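Local coordinates for ABC transporter periplasmic-binding protein YtfQ (Mycobacterium smegmatis, PDB 6HB0), which probably binds a sugar, most likely L-arabinofuranose, outside the membrane and delivers it to an ABC transporter for uptake, at residues Ile127-Arg132 / Ile260-Pro265; Thr120-Asp125 / Val288-Glu293. One frame throughout, in Å; residues are numbered along the deposited sequence.

Overall arrangement
Contacts 1 and 2 lie side by side, their centres about 11 Å apart, where the chain crosses between the two lobes. Residues 120-125 lead from strand 120-122 of one sheet into helix 126-140, on which contact 1 is built, while 259-263 and 292-295 are neighbouring strands of the other sheet; along the chain, contact 1 is nested inside the loop closed by contact 2. Both are partly buried, and both reach the same zinc ion and its water. Their chemistry differs: contact 1 packs a helix on a strand through carboxylates, a guanidinium and a cysteine sulfur bound to zinc, whereas contact 2 pairs two connecting segments through one backbone bond, aliphatic groups and water.

Contact 1 (Ile127-Arg132 / Ile260-Pro265); sequences IEEGRR and IVECNP. With ZN (zinc ion), chain F.
Glu128, Glu129 and Arg132 meet Val261, Glu262 and Cys263 in a polar, metal-bridged helix-on-strand contact, where the first turns of helix 126-140 lie against the C-terminal end of strand 259-263. The short axes run nearly antiparallel (160°) and approach to 7.7 Å. Zinc links the two segments directly, for Glu128 OE2 binds it at 2.0 Å. Cys263 SG is the second ligand from this contact, at 2.3 Å from zinc, and a water and Asp292 of the adjoining strand bring the ligands to four. Glu128 reaches the metal because its chain, with CG anti to the backbone N, bends at chi2 (-122°). Its other oxygen, OE1, accepts a salt-bridging hydrogen bond of 2.8 Å from Arg132 NH1, on the anti side of the carboxylate, so that Arg132 acts as a second-shell residue fixing the rotation of a metal ligand.

The same NH1 donates to Glu262 O at 3.0 Å, within the guanidinium plane but from above the plane of the carbonyl. Val261 CB lies over one guanidinium face, toward its rim, 3.9 Å from Arg132 NH2, which itself bonds to the carbonyl of Glu293. On the same helix, Glu129 OE2 takes the N-H of Cys263 at 2.8 Å, and this bond, like that to Glu262 O, is almost straight (177°). Glu129 is buried, and salt bridges to Arg34 and Arg165 hold its two oxygens; these two arginines would be expected to stabilise its negative charge. Its CG also packs on Cys263 CB at 3.5 Å. With a helix entering the second lobe pinned to a strand about to leave it, the arrangement belongs to the hinge-side edge of the C-terminal lobe in the type I periplasmic binding protein fold; the zinc site is a feature of this crystal structure.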
loop_
_atom_site.group_PDB
_atom_site.type_symbol
_atom_site.label_atom_id
_atom_site.label_comp_id
_atom_site.label_asym_id
_atom_site.label_seq_id
_atom_site.Cartn_x
_atom_site.Cartn_y
_atom_site.Cartn_z
ATOM N N ILE A 127 -7.582 -4.397 -1.612
ATOM C CA ILE A 127 -8.992 -4.702 -1.355
ATOM C C ILE A 127 -9.244 -4.456 0.119
ATOM O O ILE A 127 -10.189 -3.813 0.489
ATOM C CB ILE A 127 -9.359 -6.152 -1.729
ATOM C CG1 ILE A 127 -9.222 -6.376 -3.228
ATOM C CG2 ILE A 127 -10.764 -6.485 -1.215
ATOM C CD1 ILE A 127 -9.462 -7.792 -3.660
ATOM N N GLU A 128 -8.353 -4.978 0.960
ATOM C CA GLU A 128 -8.451 -4.788 2.398
ATOM C C GLU A 128 -8.499 -3.306 2.770
ATOM O O GLU A 128 -9.272 -2.922 3.639
ATOM C CB GLU A 128 -7.298 -5.522 3.081
ATOM C CG GLU A 128 -7.144 -5.294 4.566
ATOM C CD GLU A 128 -5.763 -4.733 4.870
ATOM O OE1 GLU A 128 -5.631 -3.482 4.985
ATOM O OE2 GLU A 128 -4.781 -5.534 4.882
ATOM N N GLU A 129 -7.702 -2.453 2.135
ATOM C CA GLU A 129 -7.782 -1.013 2.374
ATOM C C GLU A 129 -9.176 -0.446 2.140
ATOM O O GLU A 129 -9.715 0.258 2.985
ATOM C CB GLU A 129 -6.784 -0.192 1.515
ATOM C CG GLU A 129 -5.314 -0.399 1.941
ATOM C CD GLU A 129 -4.321 0.355 1.046
ATOM O OE1 GLU A 129 -4.552 0.378 -0.206
ATOM O OE2 GLU A 129 -3.307 0.906 1.605
ATOM N N GLY A 130 -9.733 -0.739 0.971
ATOM C CA GLY A 130 -11.070 -0.281 0.663
ATOM C C GLY A 130 -12.055 -0.842 1.650
ATOM O O GLY A 130 -12.904 -0.146 2.109
ATOM N N ARG A 131 -11.931 -2.111 1.975
ATOM C CA ARG A 131 -12.862 -2.726 2.893
ATOM C C ARG A 131 -12.845 -2.062 4.231
ATOM O O ARG A 131 -13.906 -1.868 4.855
ATOM C CB ARG A 131 -12.557 -4.212 3.074
ATOM C CG ARG A 131 -13.577 -4.948 3.946
ATOM C CD ARG A 131 -13.465 -6.416 3.730
ATOM N NE ARG A 131 -14.352 -7.160 4.597
ATOM C CZ ARG A 131 -14.422 -8.499 4.618
ATOM N NH1 ARG A 131 -13.657 -9.259 3.816
ATOM N NH2 ARG A 131 -15.253 -9.078 5.469
ATOM N N ARG A 132 -11.662 -1.756 4.738
ATOM C CA ARG A 132 -11.588 -1.097 6.073
ATOM C C ARG A 132 -12.198 0.310 6.002
ATOM O O ARG A 132 -12.822 0.778 6.967
ATOM C CB ARG A 132 -10.134 -1.095 6.586
ATOM C CG ARG A 132 -9.609 -2.510 6.852
ATOM C CD ARG A 132 -8.095 -2.630 6.813
ATOM N NE ARG A 132 -7.556 -1.664 7.704
ATOM C CZ ARG A 132 -6.413 -0.995 7.560
ATOM N NH1 ARG A 132 -5.521 -1.217 6.592
ATOM N NH2 ARG A 132 -6.157 -0.078 8.471
ATOM N N ILE A 260 -8.365 7.758 8.190
ATOM C CA ILE A 260 -7.397 7.287 7.220
ATOM C C ILE A 260 -7.054 5.826 7.477
ATOM O O ILE A 260 -6.929 5.392 8.628
ATOM C CB ILE A 260 -6.155 8.155 7.266
ATOM C CG1 ILE A 260 -6.433 9.509 6.658
ATOM C CG2 ILE A 260 -4.999 7.497 6.494
ATOM C CD1 ILE A 260 -5.299 10.483 6.916
ATOM N N VAL A 261 -6.941 5.049 6.406
ATOM C CA VAL A 261 -6.478 3.680 6.467
ATOM C C VAL A 261 -5.283 3.510 5.553
ATOM O O VAL A 261 -5.160 4.230 4.543
ATOM C CB VAL A 261 -7.569 2.646 6.068
ATOM C CG1 VAL A 261 -8.727 2.723 7.039
ATOM C CG2 VAL A 261 -8.054 2.881 4.680
ATOM N N GLU A 262 -4.427 2.546 5.855
ATOM C CA GLU A 262 -3.333 2.174 4.953
ATOM C C GLU A 262 -2.963 0.772 5.222
ATOM O O GLU A 262 -2.949 0.364 6.377
ATOM C CB GLU A 262 -2.118 3.064 5.153
ATOM C CG GLU A 262 -1.005 2.746 4.164
ATOM C CD GLU A 262 0.243 3.585 4.322
ATOM O OE1 GLU A 262 0.087 4.804 4.474
ATOM O OE2 GLU A 262 1.388 3.032 4.239
ATOM N N CYS A 263 -2.695 0.004 4.167
ATOM C CA CYS A 263 -2.060 -1.281 4.267
ATOM C C CYS A 263 -0.605 -1.007 3.865
ATOM O O CYS A 263 -0.335 -0.549 2.752
ATOM C CB CYS A 263 -2.663 -2.305 3.323
ATOM S SG CYS A 263 -1.954 -3.958 3.509
ATOM N N ASN A 264 0.324 -1.281 4.753
ATOM C CA ASN A 264 1.727 -1.001 4.473
ATOM C C ASN A 264 2.325 -1.896 3.370
ATOM O O ASN A 264 1.930 -3.019 3.146
ATOM C CB ASN A 264 2.609 -1.225 5.704
ATOM C CG ASN A 264 2.424 -0.220 6.794
ATOM O OD1 ASN A 264 2.757 -0.527 7.926
ATOM N ND2 ASN A 264 1.964 0.967 6.487
ATOM N N PRO A 265 3.336 -1.362 2.686
ATOM C CA PRO A 265 4.205 -2.282 1.968
ATOM C C PRO A 265 5.052 -3.098 2.936
ATOM O O PRO A 265 5.024 -2.918 4.185
ATOM C CB PRO A 265 5.097 -1.353 1.156
ATOM C CG PRO A 265 5.232 -0.167 2.031
ATOM C CD PRO A 265 3.884 -0.011 2.733
HETATM ZN ZN ZN F . -3.056 -4.690 5.343
HETATM O O HOH W 1 -2.223 -6.440 5.923
#

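Contact 2 (Thr120-Asp125 / Val288-Glu293); sequences TFIGAD and VVTPDE. With ZN (zinc ion), chain F.
Val288 N donates to Phe121 O at 3.0 Å, a fairly straight bond (162°) and the direct backbone tie between two segments that each pass from one lobe to the other. Apolar packing gathers around it. Ile122 CG1 lies 4.3 Å from Val288 CB, Ile122 CG2 is 3.7 Å from Val288 O, and Leu274 of helix 269-279 touches Thr120, Ile122 and Val288 alike. Ile122 CG2 also meets Thr290 CG2 at 4.1 Å, the two side chains crossing at a slant.

At Gly123 and Thr290 a water takes over from the direct bond. It donates to Gly123 O at 2.9 Å and accepts from Thr290 N. With chi1 at 54°, Thr290 lays CG2 against Gly123 O (3.7 Å) and sends OG1 to the carbonyl of Asn264. A second water, itself on the zinc, donates to Thr290 O at 2.6 Å. On the exposed flank Asp292 OD1 binds that metal at 1.9 Å, tying 288-293 to Glu128 and Cys263. One direct bond and one water bridge thus join the segments, sheet-like at Phe121 and Val288 but water-mediated by Gly123 and Thr290, consistent with a hinge, as in related binding proteins whose lobes move.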
loop_
_atom_site.group_PDB
_atom_site.type_symbol
_atom_site.label_atom_id
_atom_site.label_comp_id
_atom_site.label_asym_id
_atom_site.label_seq_id
_atom_site.Cartn_x
_atom_site.Cartn_y
_atom_site.Cartn_z
ATOM N N THR A 120 7.310 -17.487 -1.005
ATOM C CA THR A 120 6.340 -16.604 -0.406
ATOM C C THR A 120 6.268 -15.280 -1.103
ATOM O O THR A 120 7.197 -14.877 -1.816
ATOM C CB THR A 120 6.542 -16.413 1.159
ATOM O OG1 THR A 120 5.334 -15.884 1.705
ATOM C CG2 THR A 120 7.662 -15.493 1.518
ATOM N N PHE A 121 5.117 -14.653 -0.932
ATOM C CA PHE A 121 4.824 -13.341 -1.447
ATOM C C PHE A 121 4.507 -12.449 -0.255
ATOM O O PHE A 121 3.703 -12.828 0.589
ATOM C CB PHE A 121 3.579 -13.374 -2.363
ATOM C CG PHE A 121 3.045 -12.015 -2.659
ATOM C CD1 PHE A 121 3.827 -11.099 -3.349
ATOM C CD2 PHE A 121 1.831 -11.621 -2.184
ATOM C CE1 PHE A 121 3.373 -9.826 -3.591
ATOM C CE2 PHE A 121 1.352 -10.328 -2.442
ATOM C CZ PHE A 121 2.139 -9.426 -3.160
ATOM N N ILE A 122 5.107 -11.287 -0.219
ATOM C CA ILE A 122 4.872 -10.261 0.770
ATOM C C ILE A 122 4.464 -8.971 0.087
ATOM O O ILE A 122 5.274 -8.363 -0.631
ATOM C CB ILE A 122 6.154 -9.913 1.581
ATOM C CG1 ILE A 122 6.927 -11.143 2.009
ATOM C CG2 ILE A 122 5.748 -9.132 2.811
ATOM C CD1 ILE A 122 8.337 -10.778 2.403
ATOM N N GLY A 123 3.239 -8.512 0.308
ATOM C CA GLY A 123 2.818 -7.219 -0.269
ATOM C C GLY A 123 1.527 -6.691 0.316
ATOM O O GLY A 123 0.870 -7.410 1.039
ATOM N N ALA A 124 1.176 -5.453 -0.038
ATOM C CA ALA A 124 0.000 -4.808 0.503
ATOM C C ALA A 124 -1.253 -5.381 -0.127
ATOM O O ALA A 124 -1.202 -5.903 -1.235
ATOM C CB ALA A 124 0.044 -3.312 0.278
ATOM N N ASP A 125 -2.352 -5.290 0.618
ATOM C CA ASP A 125 -3.662 -5.705 0.179
ATOM C C ASP A 125 -4.612 -4.508 -0.075
ATOM O O ASP A 125 -5.210 -3.943 0.864
ATOM C CB ASP A 125 -4.247 -6.557 1.275
ATOM C CG ASP A 125 -5.520 -7.314 0.845
ATOM O OD1 ASP A 125 -6.173 -6.949 -0.156
ATOM O OD2 ASP A 125 -5.868 -8.268 1.560
ATOM N N VAL A 288 2.725 -13.689 3.297
ATOM C CA VAL A 288 2.959 -13.099 4.596
ATOM C C VAL A 288 2.364 -11.715 4.499
ATOM O O VAL A 288 2.618 -11.016 3.519
ATOM C CB VAL A 288 4.469 -13.035 4.930
ATOM C CG1 VAL A 288 4.751 -12.166 6.137
ATOM C CG2 VAL A 288 4.991 -14.434 5.194
ATOM N N VAL A 289 1.564 -11.341 5.493
ATOM C CA VAL A 289 0.834 -10.089 5.463
ATOM C C VAL A 289 1.644 -8.939 5.949
ATOM O O VAL A 289 2.518 -9.105 6.756
ATOM C CB VAL A 289 -0.402 -10.095 6.405
ATOM C CG1 VAL A 289 -1.368 -11.134 5.912
ATOM C CG2 VAL A 289 -0.013 -10.309 7.882
ATOM N N THR A 290 1.374 -7.763 5.420
ATOM C CA THR A 290 2.067 -6.583 5.872
ATOM C C THR A 290 1.255 -5.978 7.015
ATOM O O THR A 290 0.079 -6.243 7.138
ATOM C CB THR A 290 2.231 -5.565 4.750
ATOM O OG1 THR A 290 0.957 -5.279 4.168
ATOM C CG2 THR A 290 3.168 -6.105 3.681
ATOM N N PRO A 291 1.878 -5.132 7.837
ATOM C CA PRO A 291 1.109 -4.395 8.815
ATOM C C PRO A 291 0.191 -3.307 8.263
ATOM O O PRO A 291 0.368 -2.827 7.145
ATOM C CB PRO A 291 2.198 -3.744 9.710
ATOM C CG PRO A 291 3.489 -4.067 9.111
ATOM C CD PRO A 291 3.301 -4.752 7.818
ATOM N N ASP A 292 -0.748 -2.884 9.101
ATOM C CA ASP A 292 -1.700 -1.858 8.795
ATOM C C ASP A 292 -1.577 -0.648 9.671
ATOM O O ASP A 292 -1.045 -0.716 10.781
ATOM C CB ASP A 292 -3.107 -2.456 8.968
ATOM C CG ASP A 292 -3.428 -3.526 7.940
ATOM O OD1 ASP A 292 -2.872 -3.461 6.813
ATOM O OD2 ASP A 292 -4.269 -4.404 8.241
ATOM N N GLU A 293 -2.104 0.472 9.180
ATOM C CA GLU A 293 -2.261 1.698 9.932
ATOM C C GLU A 293 -3.688 2.179 9.779
ATOM O O GLU A 293 -4.351 1.931 8.735
ATOM C CB GLU A 293 -1.330 2.798 9.440
ATOM C CG GLU A 293 0.142 2.429 9.553
ATOM C CD GLU A 293 1.108 3.495 9.034
ATOM O OE1 GLU A 293 0.949 4.671 9.384
ATOM O OE2 GLU A 293 2.086 3.131 8.358
HETATM ZN ZN ZN F . -3.056 -4.690 5.343
HETATM O O HOH W 2 -0.780 -7.575 3.386
HETATM O O HOH W 1 -2.223 -6.440 5.923
#